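Molybdopterin biosynthesis Mog protein (Mycobacterium tuberculosis, PDB 2G4R) probably binds molybdopterin and acts in the biosynthesis of the molybdenum cofactor. Local coordinates at residues Gly140-Ala143 with Asp144-His148. Residues are numbered along the deposited sequence; the frame is centred on the assembly and turned at random.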
ATOM      1  N   GLY A 140      -3.172  17.963 -20.003  1.00 30.83           N
ATOM      2  CA  GLY A 140      -3.442  18.772 -21.193  1.00 33.27           C
ATOM      3  C   GLY A 140      -2.373  19.840 -21.411  1.00 33.51           C
ATOM      4  O   GLY A 140      -1.953  20.132 -22.554  1.00 35.47           O
ATOM      5  N   VAL A 141      -1.908  20.424 -20.324  1.00 32.36           N
ATOM      6  CA  VAL A 141      -0.823  21.380 -20.381  1.00 33.19           C
ATOM      7  C   VAL A 141       0.428  20.672 -20.835  1.00 32.75           C
ATOM      8  O   VAL A 141       1.093  21.131 -21.753  1.00 33.30           O
ATOM      9  CB  VAL A 141      -0.580  22.040 -19.023  1.00 33.21           C
ATOM     10  CG1 VAL A 141       0.741  22.777 -19.015  1.00 37.44           C
ATOM     11  CG2 VAL A 141      -1.676  22.936 -18.721  1.00 32.72           C
ATOM     12  N   LEU A 142       0.735  19.528 -20.204  1.00 33.80           N
ATOM     13  CA  LEU A 142       1.928  18.764 -20.524  1.00 34.38           C
ATOM     14  C   LEU A 142       1.943  18.319 -21.981  1.00 34.08           C
ATOM     15  O   LEU A 142       2.994  18.274 -22.586  1.00 34.35           O
ATOM     16  CB  LEU A 142       2.077  17.522 -19.633  1.00 32.89           C
ATOM     17  CG  LEU A 142       3.283  16.592 -19.858  1.00 34.94           C
ATOM     18  CD1 LEU A 142       4.601  17.309 -19.570  1.00 37.59           C
ATOM     19  CD2 LEU A 142       3.202  15.356 -18.958  1.00 33.68           C
ATOM     20  N   ALA A 143       0.777  18.002 -22.539  1.00 35.40           N
ATOM     21  CA  ALA A 143       0.699  17.519 -23.914  1.00 35.89           C
ATOM     22  C   ALA A 143       1.227  18.548 -24.926  1.00 37.17           C
ATOM     23  O   ALA A 143       1.782  18.183 -25.931  1.00 38.11           O
ATOM     24  CB  ALA A 143      -0.751  17.082 -24.280  1.00 35.80           C
ATOM     25  N   ASP A 144       1.041  19.820 -24.632  1.00 37.00           N
ATOM     26  CA  ASP A 144       1.520  20.915 -25.475  1.00 38.79           C
ATOM     27  C   ASP A 144       3.055  21.027 -25.547  1.00 37.45           C
ATOM     28  O   ASP A 144       3.595  21.690 -26.459  1.00 38.55           O
ATOM     29  CB  ASP A 144       1.018  22.250 -24.879  1.00 38.97           C
ATOM     30  CG  ASP A 144      -0.479  22.519 -25.099  1.00 45.50           C
ATOM     31  OD1 ASP A 144      -1.110  21.916 -26.005  1.00 47.66           O
ATOM     32  OD2 ASP A 144      -1.000  23.403 -24.344  1.00 45.68           O
ATOM     33  N   VAL A 145       3.758  20.453 -24.575  1.00 35.65           N
ATOM     34  CA  VAL A 145       5.187  20.619 -24.491  1.00 36.31           C
ATOM     35  C   VAL A 145       6.029  19.356 -24.315  1.00 36.27           C
ATOM     36  O   VAL A 145       7.261  19.471 -24.380  1.00 36.85           O
ATOM     37  CB  VAL A 145       5.570  21.572 -23.335  1.00 36.85           C
ATOM     38  CG1 VAL A 145       4.896  22.931 -23.500  1.00 39.34           C
ATOM     39  CG2 VAL A 145       5.301  20.916 -21.970  1.00 32.83           C
ATOM     40  N   LEU A 146       5.405  18.183 -24.104  1.00 36.35           N
ATOM     41  CA  LEU A 146       6.154  16.945 -23.805  1.00 36.15           C
ATOM     42  C   LEU A 146       7.233  16.618 -24.852  1.00 36.07           C
ATOM     43  O   LEU A 146       8.387  16.359 -24.507  1.00 34.61           O
ATOM     44  CB  LEU A 146       5.215  15.742 -23.638  1.00 37.17           C
ATOM     45  CG  LEU A 146       5.866  14.395 -23.188  1.00 36.56           C
ATOM     46  CD1 LEU A 146       6.796  14.537 -21.982  1.00 39.03           C
ATOM     47  CD2 LEU A 146       4.816  13.323 -22.850  1.00 37.54           C
ATOM     48  N   ASP A 147       6.862  16.642 -26.138  1.00 35.49           N
ATOM     49  CA  ASP A 147       7.777  16.184 -27.179  1.00 35.83           C
ATOM     50  C   ASP A 147       8.992  17.093 -27.265  1.00 34.84           C
ATOM     51  O   ASP A 147      10.139  16.631 -27.307  1.00 34.50           O
ATOM     52  CB  ASP A 147       7.088  16.153 -28.545  1.00 36.18           C
ATOM     53  CG  ASP A 147       6.107  15.005 -28.686  1.00 42.52           C
ATOM     54  OD1 ASP A 147       6.483  13.845 -28.360  1.00 53.11           O
ATOM     55  OD2 ASP A 147       4.962  15.266 -29.125  1.00 52.51           O
ATOM     56  N   HIS A 148       8.731  18.392 -27.262  1.00 34.92           N
ATOM     57  CA  HIS A 148       9.782  19.369 -27.216  1.00 34.48           C
ATOM     58  C   HIS A 148      10.656  19.189 -25.966  1.00 33.62           C
ATOM     59  O   HIS A 148      11.885  19.158 -26.091  1.00 33.84           O
ATOM     60  CB  HIS A 148       9.172  20.771 -27.264  1.00 35.35           C
ATOM     61  CG  HIS A 148      10.184  21.860 -27.296  1.00 35.80           C
ATOM     62  ND1 HIS A 148      10.923  22.155 -28.418  1.00 46.45           N
ATOM     63  CD2 HIS A 148      10.595  22.714 -26.335  1.00 44.05           C
ATOM     64  CE1 HIS A 148      11.746  23.155 -28.147  1.00 47.24           C
ATOM     65  NE2 HIS A 148      11.565  23.514 -26.889  1.00 44.61           N
TER
HETATM   66  O   HOH W   1       1.263  23.936 -22.344  1.00 48.79           O
HETATM   67  O   HOH W   2       3.892  17.064 -27.061  1.00 44.97           O
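Leu142 meets Val145 and Leu146 in a local contact at the kink that joins helix 132-143 to helix 146-153. The carbonyl O of Leu142 takes two amides that follow it: Val145 N at 3.0 Å, fairly straight at 157° but 57° above the carbonyl plane, and, weakly, Leu146 N at 2.9 Å. One step earlier, Asp144 N reaches Val141 O at 3.2 Å, again from above the plane and more bent. The Asp144 and Val145 bonds, both i to i+3, tighten the chain here, and Val145, at phi -131°, takes the N-cap position of the following helix. Its CG2, lying between its backbone N and carbonyl carbon, comes within 3.6 Å of Leu142 O. Water bridges the kink twice. Asp144 CG, beside its backbone N, brings OD2 to one molecule, which also donates to Val141 O; another donates to Ala143 O at 2.6 Å and accepts from Asp147 N, replacing a direct i to i+4 bond. On the inner side, Leu142 CD1 lies 4.3 Å from Leu146 CD1, a loose apolar pairing. Both leucines pack on Trp31 of helix 24-34 and on strand 65-69, through Ile67 and Val65 respectively, while Val141 turns to helix 93-102 and Asp147 OD1 bonds to Thr3 OG1 near the N-terminus.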